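Local coordinates for dual function macrocyclase-peptidase POPB (Galerina marginata, PDB 5N4B), which cleaves peptide bonds on the C-terminal side of proline and macrocyclises peptide precursors of the amanitin toxins, at residues A573-A578 / V600-V605; I656-G661 / M668-F673; A492-Y497 / A524-R529; D553-A558 / G594-A599. The protein carries 1 engineered substitution. One frame throughout, in Å; residues are numbered along the deposited sequence.

All four contacts are buried in the alpha/beta-hydrolase domain. Contacts 1 and 3 pair neighbouring parallel strands of its central sheet, and strands 572-577 and 492-495 are themselves adjacent, so these two share a border. Contacts 2 and 4 instead set helices against that sheet or its connections. Chemistry follows position: contacts 1 and 3 rest on backbone hydrogen bonds, with an amide-carboxylate pair added in contact 1 and a bridging water in contact 3. Contacts 2 and 4 are mainly apolar and turn on phenylalanine rings, with a serine hydroxyl in contact 2 and a bridging water in contact 4. Contact 1 holds the engineered nucleophile position, contact 2 flanks the loop of the catalytic aspartate, and contact 4 lies away from the active site.

Contact 1: A573-A578 / V600-V605; sequences AINGAA and VPEGGV. Engineered in segment 573-578: A578 (natural residue Ser).
The carbonyl of I574 receives V600 N, with I574 O and V600 N 2.9 Å apart. At N575 it is the side chain that bonds across. With CG trans to the backbone N (chi1 178°), the carboxamide reaches over to 600-605 and N575 ND2 gives two bonds: 2.8 Å to V600 O and 2.9 Å to E602 OE2. Both acceptors lie close to the amide plane. The second bond is almost straight (175°) and meets the carboxylate on its anti side, somewhat out of its plane, the carboxylate itself being turned moderately against the amide. K715 of helix 705-722 joins this cluster, bridging E602 OE2 and N575 OD1, while E602 OE1 bonds a polar side chain of the bound peptide. Strands 572-577 and 598-602 here run parallel, 4.8 Å between axes, as the two strands of a beta-alpha-beta unit in the alpha/beta-hydrolase sheet. G576 continues the pairing: its N makes a weak bond to V600 O, which ND2 of N575 already holds, and G576 O accepts E602 N at 2.9 Å. A577 lies on the same face as E602, CB to CB 3.9 Å. At A578, the engineered replacement of the charge-relay serine, the backbone takes a positive phi (64°) between strand and helix 579-590, the geometry of a nucleophile elbow. A578 N closes on E602 O at 2.9 Å, and A578 CA comes within 3.3 Å of G603 O in a CA-H...O contact.

Contact 2: I656-G661 / M668-F673; sequences ITVNIG and MHSFKF
V658 and I656 press against S670 where strand 653-659 meets helix 668-680, the first two elements of a beta-alpha-beta unit in the alpha/beta-hydrolase domain. The axes run at 148° to each other, 9.0 Å apart, and the loop joining them carries the catalytic D662. V658 adopts chi1 -60°, which places CG1 beside the backbone N and CG2 between N and the carbonyl carbon, and each methyl finds its own target on the helix. CG1 lies against both atoms of the S670 side chain: V658 CG1 is 3.4 Å from S670 CB, tighter than usual for two carbons, and 3.2 Å from S670 OG. CG2 of V658 reaches F671 CE1 at 3.8 Å, an oblique approach to the ring. The two branches of I656 divide the work similarly. Its CG2 lies 3.5 Å from S670 OG, which therefore touches methyls of both strand residues, while the longer branch carries CD1 to the edge of the F673 ring, in its plane, 3.8 Å from CD2. F671 leaves the helix with CB directed away from the strand, but its ring swings back to lie beside V658; W51 meets that ring in a T-shaped stack, and strand 688-693 packs on it too. The last touch comes from I660, whose side chain crosses that of F671 at about a right angle and sets CD1 4.0 Å from CZ, at the ring edge.

Contact 3: A492-Y497 / A524-R529; sequences AIQYGY and AVPSIR
The side chains of Q494 and P526 cross at about a right angle, the aliphatic stem of the glutamine touching the pyrrolidine ring at CD, with Q494 CG 4.0 Å from P526 CD. The stem is fully extended, CG opposite the backbone N (chi1 180°), and this carries the amide past the proline to helix 548-563, where NE2 donates to F554 O. On the same face Q494 CB lies 4.3 Å from A524 CB, as expected of a bridged parallel pair. Y495 sends its ring elsewhere, toward N575 and the bound peptide, whose backbone its OH bonds; across this contact it works mainly through its main chain. Strands 492-495 and 522-526 are the two strands of a beta-alpha-beta unit, crossing at -31°, with helix 510-519 between them in sequence. Two backbone bonds flank the Q494-A524 bridge: A524 N to I493 O at 2.9 Å, and Y495 N to A524 O, also 2.9 Å. The next donor in a parallel pairing would be residue 526, but proline has no N-H, and Y495 O faces P526 CD at 3.5 Å instead. A water stands in for it, donating to Y495 O at 2.8 Å and to P526 O at 2.7 Å. The buried tyrosine carbonyl is thus hydrated rather than paired, and direct backbone bonding between the segments stops at the proline.

Contact 4: D553-A558 / G594-A599; sequences DFIAAA and GTFGAA
Helix 548-563 of the alpha/beta-hydrolase domain lies against the turn that leads into strand 598-602, with I555 and A558 of the helix touching T595 and F596 of the turn. The F596 ring is the centre of the contact, met by both I555 and A558. A558, whose CB is directed at the turn, places it 3.6 Å from F596 CE1, approaching the ring obliquely, while I555 comes in at the ring edge, close to its plane, with CG1 4.2 Å from F596 CZ; the I555 and F596 side chains cross at about a right angle. T595 covers a face of the ring of its own neighbour: CG2 sits 3.7 Å above the ring plane, over the centre of F596. A chi1 of -64° puts T595 OG1 beside the backbone N and leaves CG2 trans to it, and T595 CG2 also touches A558 CB at 4.2 Å. The hydroxyl of T595 bonds P592 O, while the methyl turns to F596 and A558. I574 and A591 also touch F596, which places the ring between helix 548-563 and strand 572-577. Polar bridging falls to one water, which donates to T595 O at 2.9 Å and, weakly, to A558 O at 3.0 Å.

Contact 1: A573-A578 / V600-V605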
# COMPACT_ATOMS: atom_id res chain seq x y z
N ALA A 573 -20.36 6.80 -8.26
CA ALA A 573 -19.14 7.58 -8.26
C ALA A 573 -17.97 6.62 -8.13
O ALA A 573 -18.10 5.57 -7.50
CB ALA A 573 -19.10 8.55 -7.09
N ILE A 574 -16.85 6.97 -8.72
CA ILE A 574 -15.67 6.11 -8.68
C ILE A 574 -14.48 6.84 -8.08
O ILE A 574 -14.32 8.06 -8.23
CB ILE A 574 -15.30 5.49 -10.04
CG1 ILE A 574 -15.17 6.54 -11.12
CG2 ILE A 574 -16.33 4.41 -10.44
CD1 ILE A 574 -14.67 5.99 -12.49
N ASN A 575 -13.63 6.06 -7.41
CA ASN A 575 -12.47 6.58 -6.69
C ASN A 575 -11.38 5.52 -6.69
O ASN A 575 -11.67 4.31 -6.64
CB ASN A 575 -12.92 6.93 -5.26
CG ASN A 575 -11.81 7.44 -4.35
OD1 ASN A 575 -11.71 6.97 -3.21
ND2 ASN A 575 -11.02 8.40 -4.79
N GLY A 576 -10.13 5.98 -6.77
CA GLY A 576 -8.96 5.11 -6.69
C GLY A 576 -7.72 5.97 -6.72
O GLY A 576 -7.78 7.15 -7.06
N ALA A 577 -6.62 5.37 -6.27
CA ALA A 577 -5.36 6.07 -6.15
C ALA A 577 -4.24 5.30 -6.84
O ALA A 577 -4.19 4.07 -6.81
CB ALA A 577 -4.98 6.28 -4.67
N ALA A 578 -3.31 6.05 -7.43
CA ALA A 578 -2.12 5.49 -8.10
C ALA A 578 -2.59 4.67 -9.29
O ALA A 578 -3.19 5.26 -10.20
CB ALA A 578 -1.17 4.81 -7.10
N VAL A 600 -13.17 10.64 -8.85
CA VAL A 600 -12.10 11.21 -8.01
C VAL A 600 -10.85 10.34 -8.18
O VAL A 600 -10.65 9.37 -7.43
CB VAL A 600 -12.50 11.40 -6.54
CG1 VAL A 600 -11.30 11.97 -5.77
CG2 VAL A 600 -13.67 12.32 -6.47
N PRO A 601 -10.00 10.62 -9.18
CA PRO A 601 -8.70 9.93 -9.31
C PRO A 601 -7.66 10.62 -8.46
O PRO A 601 -7.50 11.85 -8.57
CB PRO A 601 -8.40 10.04 -10.80
CG PRO A 601 -9.08 11.33 -11.20
CD PRO A 601 -10.25 11.55 -10.30
N GLU A 602 -6.93 9.86 -7.65
CA GLU A 602 -5.93 10.41 -6.71
C GLU A 602 -4.53 9.96 -7.13
O GLU A 602 -4.25 8.77 -7.21
CB GLU A 602 -6.22 9.95 -5.29
CG GLU A 602 -7.60 10.32 -4.81
CD GLU A 602 -7.89 9.83 -3.38
OE1 GLU A 602 -6.93 9.75 -2.56
OE2 GLU A 602 -9.05 9.59 -3.04
N GLY A 603 -3.64 10.90 -7.39
CA GLY A 603 -2.27 10.54 -7.74
C GLY A 603 -2.13 9.50 -8.82
O GLY A 603 -1.29 8.59 -8.71
N GLY A 604 -2.94 9.61 -9.87
CA GLY A 604 -3.04 8.56 -10.86
C GLY A 604 -2.06 8.66 -12.00
O GLY A 604 -1.60 9.74 -12.41
N VAL A 605 -1.72 7.50 -12.56
CA VAL A 605 -1.01 7.44 -13.84
C VAL A 605 -2.03 7.79 -14.93
O VAL A 605 -3.20 7.44 -14.82
CB VAL A 605 -0.43 6.04 -14.06
CG1 VAL A 605 0.15 5.88 -15.42
CG2 VAL A 605 0.59 5.72 -12.97

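Contact 2: I656-G661 / M668-F673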
# COMPACT_ATOMS: atom_id res chain seq x y z
N ILE A 656 -9.81 15.77 -9.44
CA ILE A 656 -8.52 15.07 -9.43
C ILE A 656 -7.72 15.61 -8.26
O ILE A 656 -7.80 16.81 -7.97
CB ILE A 656 -7.80 15.31 -10.78
CG1 ILE A 656 -8.71 14.92 -11.95
CG2 ILE A 656 -6.48 14.60 -10.80
CD1 ILE A 656 -8.05 14.81 -13.28
N THR A 657 -7.00 14.77 -7.58
CA THR A 657 -6.19 15.24 -6.46
C THR A 657 -4.77 14.69 -6.61
O THR A 657 -4.59 13.52 -6.96
CB THR A 657 -6.80 14.92 -5.06
OG1 THR A 657 -6.72 13.52 -4.80
CG2 THR A 657 -8.29 15.32 -5.01
N VAL A 658 -3.79 15.55 -6.36
CA VAL A 658 -2.39 15.15 -6.37
C VAL A 658 -1.64 15.85 -5.26
O VAL A 658 -2.05 16.88 -4.75
CB VAL A 658 -1.67 15.39 -7.72
CG1 VAL A 658 -2.33 14.62 -8.87
CG2 VAL A 658 -1.56 16.88 -8.01
N ASN A 659 -0.46 15.29 -4.94
CA ASN A 659 0.52 15.86 -4.03
C ASN A 659 1.73 16.25 -4.85
O ASN A 659 2.25 15.44 -5.61
CB ASN A 659 0.86 14.81 -2.95
CG ASN A 659 -0.36 14.46 -2.06
OD1 ASN A 659 -1.10 15.36 -1.64
ND2 ASN A 659 -0.57 13.17 -1.78
N ILE A 660 2.16 17.51 -4.73
CA ILE A 660 3.18 18.05 -5.64
C ILE A 660 4.47 17.27 -5.60
O ILE A 660 5.14 17.14 -6.63
CB ILE A 660 3.39 19.55 -5.37
CG1 ILE A 660 4.08 20.24 -6.53
CG2 ILE A 660 4.21 19.75 -4.13
CD1 ILE A 660 3.29 20.29 -7.81
N GLY A 661 4.83 16.72 -4.46
CA GLY A 661 6.09 16.03 -4.28
C GLY A 661 6.09 14.57 -4.63
O GLY A 661 7.09 13.88 -4.40
N MET A 668 2.63 15.25 -13.15
CA MET A 668 2.41 15.61 -14.55
C MET A 668 1.37 14.73 -15.21
O MET A 668 0.68 15.19 -16.10
CB MET A 668 3.72 15.56 -15.33
CG MET A 668 4.25 14.20 -15.64
SD MET A 668 3.60 13.56 -17.20
CE MET A 668 4.19 11.88 -17.18
N HIS A 669 1.20 13.49 -14.75
CA HIS A 669 0.19 12.61 -15.31
C HIS A 669 -1.19 13.26 -15.19
O HIS A 669 -1.92 13.42 -16.18
CB HIS A 669 0.21 11.29 -14.53
CG HIS A 669 1.30 10.37 -14.91
ND1 HIS A 669 1.28 9.63 -16.08
CD2 HIS A 669 2.45 10.05 -14.28
CE1 HIS A 669 2.37 8.91 -16.15
NE2 HIS A 669 3.10 9.14 -15.06
N SER A 670 -1.58 13.58 -13.96
CA SER A 670 -2.84 14.26 -13.71
C SER A 670 -2.89 15.64 -14.36
O SER A 670 -3.95 16.07 -14.82
CB SER A 670 -3.04 14.45 -12.23
OG SER A 670 -3.36 13.23 -11.60
N PHE A 671 -1.78 16.39 -14.35
CA PHE A 671 -1.79 17.72 -14.97
C PHE A 671 -2.12 17.63 -16.47
O PHE A 671 -2.95 18.40 -16.99
CB PHE A 671 -0.45 18.43 -14.79
CG PHE A 671 -0.07 18.76 -13.40
CD1 PHE A 671 -0.96 18.66 -12.34
CD2 PHE A 671 1.24 19.19 -13.14
CE1 PHE A 671 -0.53 18.99 -11.04
CE2 PHE A 671 1.64 19.51 -11.87
CZ PHE A 671 0.76 19.40 -10.82
N LYS A 672 -1.48 16.71 -17.18
CA LYS A 672 -1.78 16.57 -18.59
C LYS A 672 -3.21 16.13 -18.79
O LYS A 672 -3.90 16.59 -19.70
CB LYS A 672 -0.84 15.58 -19.25
CG LYS A 672 0.59 16.06 -19.41
CD LYS A 672 1.36 15.06 -20.29
CE LYS A 672 2.78 15.42 -20.32
NZ LYS A 672 3.48 14.41 -21.11
N PHE A 673 -3.69 15.20 -17.96
CA PHE A 673 -5.04 14.71 -18.14
C PHE A 673 -6.06 15.83 -17.96
O PHE A 673 -6.96 16.00 -18.80
CB PHE A 673 -5.33 13.49 -17.26
CG PHE A 673 -6.65 12.86 -17.53
CD1 PHE A 673 -6.85 12.19 -18.73
CD2 PHE A 673 -7.68 12.97 -16.64
CE1 PHE A 673 -8.06 11.57 -19.00
CE2 PHE A 673 -8.91 12.36 -16.90
CZ PHE A 673 -9.08 11.68 -18.11

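Contact 3: A492-Y497 / A524-R529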
# COMPACT_ATOMS: atom_id res chain seq x y z
N ALA A 492 -23.83 5.12 -4.97
CA ALA A 492 -22.76 4.17 -4.72
C ALA A 492 -21.42 4.86 -4.90
O ALA A 492 -21.26 5.67 -5.82
CB ALA A 492 -22.86 2.97 -5.69
N ILE A 493 -20.48 4.58 -4.01
CA ILE A 493 -19.08 4.87 -4.24
C ILE A 493 -18.39 3.56 -4.53
O ILE A 493 -18.43 2.63 -3.71
CB ILE A 493 -18.42 5.64 -3.11
CG1 ILE A 493 -18.84 7.11 -3.27
CG2 ILE A 493 -16.93 5.52 -3.23
CD1 ILE A 493 -20.22 7.44 -3.02
N GLN A 494 -17.79 3.49 -5.71
CA GLN A 494 -17.14 2.28 -6.22
C GLN A 494 -15.65 2.53 -6.26
O GLN A 494 -15.17 3.46 -6.93
CB GLN A 494 -17.69 1.93 -7.60
CG GLN A 494 -17.10 0.71 -8.23
CD GLN A 494 -17.68 0.40 -9.55
OE1 GLN A 494 -18.90 0.26 -9.66
NE2 GLN A 494 -16.86 0.32 -10.59
N TYR A 495 -14.91 1.69 -5.55
CA TYR A 495 -13.49 1.89 -5.33
C TYR A 495 -12.71 0.79 -6.00
O TYR A 495 -13.13 -0.37 -5.99
CB TYR A 495 -13.21 1.83 -3.81
CG TYR A 495 -11.79 2.12 -3.42
CD1 TYR A 495 -11.24 3.37 -3.64
CD2 TYR A 495 -11.01 1.16 -2.84
CE1 TYR A 495 -9.91 3.65 -3.31
CE2 TYR A 495 -9.69 1.43 -2.50
CZ TYR A 495 -9.15 2.68 -2.74
OH TYR A 495 -7.83 2.97 -2.40
N GLY A 496 -11.57 1.12 -6.57
CA GLY A 496 -10.73 0.11 -7.18
C GLY A 496 -9.26 0.50 -7.22
O GLY A 496 -8.89 1.66 -7.07
N TYR A 497 -8.45 -0.53 -7.47
CA TYR A 497 -7.02 -0.36 -7.70
C TYR A 497 -6.69 -1.00 -9.04
O TYR A 497 -6.46 -0.28 -10.01
CB TYR A 497 -6.19 -0.93 -6.54
CG TYR A 497 -4.73 -0.69 -6.70
CD1 TYR A 497 -4.17 0.58 -6.48
CD2 TYR A 497 -3.86 -1.73 -7.04
CE1 TYR A 497 -2.80 0.78 -6.60
CE2 TYR A 497 -2.51 -1.52 -7.16
CZ TYR A 497 -1.98 -0.27 -6.94
OH TYR A 497 -0.61 -0.06 -7.03
N ALA A 524 -18.90 -0.06 -2.88
CA ALA A 524 -18.74 -1.22 -3.74
C ALA A 524 -17.27 -1.41 -4.06
O ALA A 524 -16.60 -0.47 -4.49
CB ALA A 524 -19.53 -1.05 -5.03
N VAL A 525 -16.78 -2.65 -3.93
CA VAL A 525 -15.36 -2.96 -4.14
C VAL A 525 -15.25 -4.19 -5.03
O VAL A 525 -15.25 -5.33 -4.53
CB VAL A 525 -14.63 -3.21 -2.81
CG1 VAL A 525 -13.14 -3.39 -3.04
CG2 VAL A 525 -14.86 -2.05 -1.83
N PRO A 526 -15.25 -4.01 -6.34
CA PRO A 526 -15.16 -5.16 -7.26
C PRO A 526 -13.74 -5.69 -7.32
O PRO A 526 -12.77 -4.94 -7.43
CB PRO A 526 -15.60 -4.58 -8.60
CG PRO A 526 -15.24 -3.13 -8.52
CD PRO A 526 -15.46 -2.75 -7.07
N SER A 527 -13.62 -7.02 -7.32
CA SER A 527 -12.33 -7.68 -7.35
C SER A 527 -11.86 -7.86 -8.80
O SER A 527 -11.68 -8.97 -9.28
CB SER A 527 -12.42 -9.04 -6.66
OG SER A 527 -13.01 -8.94 -5.35
N ILE A 528 -11.57 -6.74 -9.44
CA ILE A 528 -11.29 -6.75 -10.88
C ILE A 528 -9.93 -7.40 -11.19
O ILE A 528 -8.99 -7.40 -10.38
CB ILE A 528 -11.38 -5.33 -11.43
CG1 ILE A 528 -10.28 -4.45 -10.86
CG2 ILE A 528 -12.76 -4.78 -11.19
CD1 ILE A 528 -10.43 -2.97 -11.24
N ARG A 529 -9.84 -7.93 -12.40
CA ARG A 529 -8.60 -8.53 -12.88
C ARG A 529 -7.49 -7.50 -12.94
O ARG A 529 -7.75 -6.29 -13.05
CB ARG A 529 -8.83 -9.19 -14.23
CG ARG A 529 -9.57 -10.51 -14.13
CD ARG A 529 -9.90 -11.09 -15.46
NE ARG A 529 -10.92 -10.30 -16.11
CZ ARG A 529 -11.43 -10.53 -17.30
NH1 ARG A 529 -10.97 -11.53 -18.06
NH2 ARG A 529 -12.38 -9.76 -17.76
O HOH W 1 -11.90 -2.86 -5.91

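Contact 4: D553-A558 / G594-A599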
# COMPACT_ATOMS: atom_id res chain seq x y z
N ASP A 553 -13.81 -4.76 -16.52
CA ASP A 553 -14.35 -5.31 -15.28
C ASP A 553 -14.92 -4.18 -14.41
O ASP A 553 -15.98 -4.32 -13.81
CB ASP A 553 -13.27 -6.06 -14.50
CG ASP A 553 -12.84 -7.37 -15.14
OD1 ASP A 553 -13.48 -7.81 -16.10
OD2 ASP A 553 -11.84 -7.91 -14.62
N PHE A 554 -14.21 -3.05 -14.33
CA PHE A 554 -14.64 -1.96 -13.46
C PHE A 554 -15.89 -1.28 -14.01
O PHE A 554 -16.83 -0.97 -13.26
CB PHE A 554 -13.49 -0.96 -13.30
CG PHE A 554 -13.59 -0.07 -12.09
CD1 PHE A 554 -13.57 -0.57 -10.81
CD2 PHE A 554 -13.56 1.30 -12.25
CE1 PHE A 554 -13.60 0.26 -9.70
CE2 PHE A 554 -13.61 2.15 -11.16
CZ PHE A 554 -13.64 1.64 -9.90
N ILE A 555 -15.93 -1.07 -15.32
CA ILE A 555 -17.12 -0.50 -15.93
C ILE A 555 -18.33 -1.43 -15.81
O ILE A 555 -19.45 -1.00 -15.47
CB ILE A 555 -16.80 -0.12 -17.39
CG1 ILE A 555 -15.82 1.04 -17.42
CG2 ILE A 555 -18.11 0.20 -18.12
CD1 ILE A 555 -15.15 1.21 -18.79
N ALA A 556 -18.12 -2.73 -16.03
CA ALA A 556 -19.22 -3.68 -15.86
C ALA A 556 -19.76 -3.69 -14.43
O ALA A 556 -20.98 -3.90 -14.20
CB ALA A 556 -18.80 -5.07 -16.31
N ALA A 557 -18.90 -3.49 -13.43
CA ALA A 557 -19.38 -3.45 -12.06
C ALA A 557 -20.36 -2.30 -11.87
O ALA A 557 -21.41 -2.45 -11.24
CB ALA A 557 -18.19 -3.32 -11.11
N ALA A 558 -20.03 -1.13 -12.40
CA ALA A 558 -20.89 0.04 -12.25
C ALA A 558 -22.20 -0.15 -12.99
O ALA A 558 -23.26 0.23 -12.48
CB ALA A 558 -20.15 1.29 -12.75
N GLY A 594 -22.67 8.82 -19.11
CA GLY A 594 -23.62 8.65 -18.02
C GLY A 594 -23.42 7.41 -17.18
O GLY A 594 -24.21 7.15 -16.27
N THR A 595 -22.38 6.62 -17.44
CA THR A 595 -22.12 5.46 -16.59
C THR A 595 -21.79 5.89 -15.17
O THR A 595 -22.16 5.20 -14.21
CB THR A 595 -20.95 4.65 -17.15
OG1 THR A 595 -21.28 4.12 -18.43
CG2 THR A 595 -20.58 3.45 -16.28
N PHE A 596 -21.06 6.99 -15.02
CA PHE A 596 -20.63 7.46 -13.72
C PHE A 596 -21.20 8.83 -13.46
O PHE A 596 -21.35 9.63 -14.38
CB PHE A 596 -19.12 7.56 -13.70
CG PHE A 596 -18.43 6.28 -14.05
CD1 PHE A 596 -18.52 5.20 -13.19
CD2 PHE A 596 -17.70 6.13 -15.20
CE1 PHE A 596 -17.92 4.00 -13.49
CE2 PHE A 596 -17.06 4.92 -15.51
CZ PHE A 596 -17.17 3.86 -14.64
N GLY A 597 -21.49 9.11 -12.19
CA GLY A 597 -21.98 10.41 -11.76
C GLY A 597 -20.90 11.30 -11.19
O GLY A 597 -21.12 12.50 -11.07
N ALA A 598 -19.75 10.74 -10.82
CA ALA A 598 -18.65 11.52 -10.29
C ALA A 598 -17.40 10.67 -10.34
O ALA A 598 -17.47 9.44 -10.30
CB ALA A 598 -18.86 11.99 -8.86
N ALA A 599 -16.25 11.34 -10.37
CA ALA A 599 -14.99 10.64 -10.46
C ALA A 599 -13.91 11.37 -9.68
O ALA A 599 -13.75 12.59 -9.83
CB ALA A 599 -14.56 10.50 -11.93
O HOH W 2 -23.54 2.64 -14.25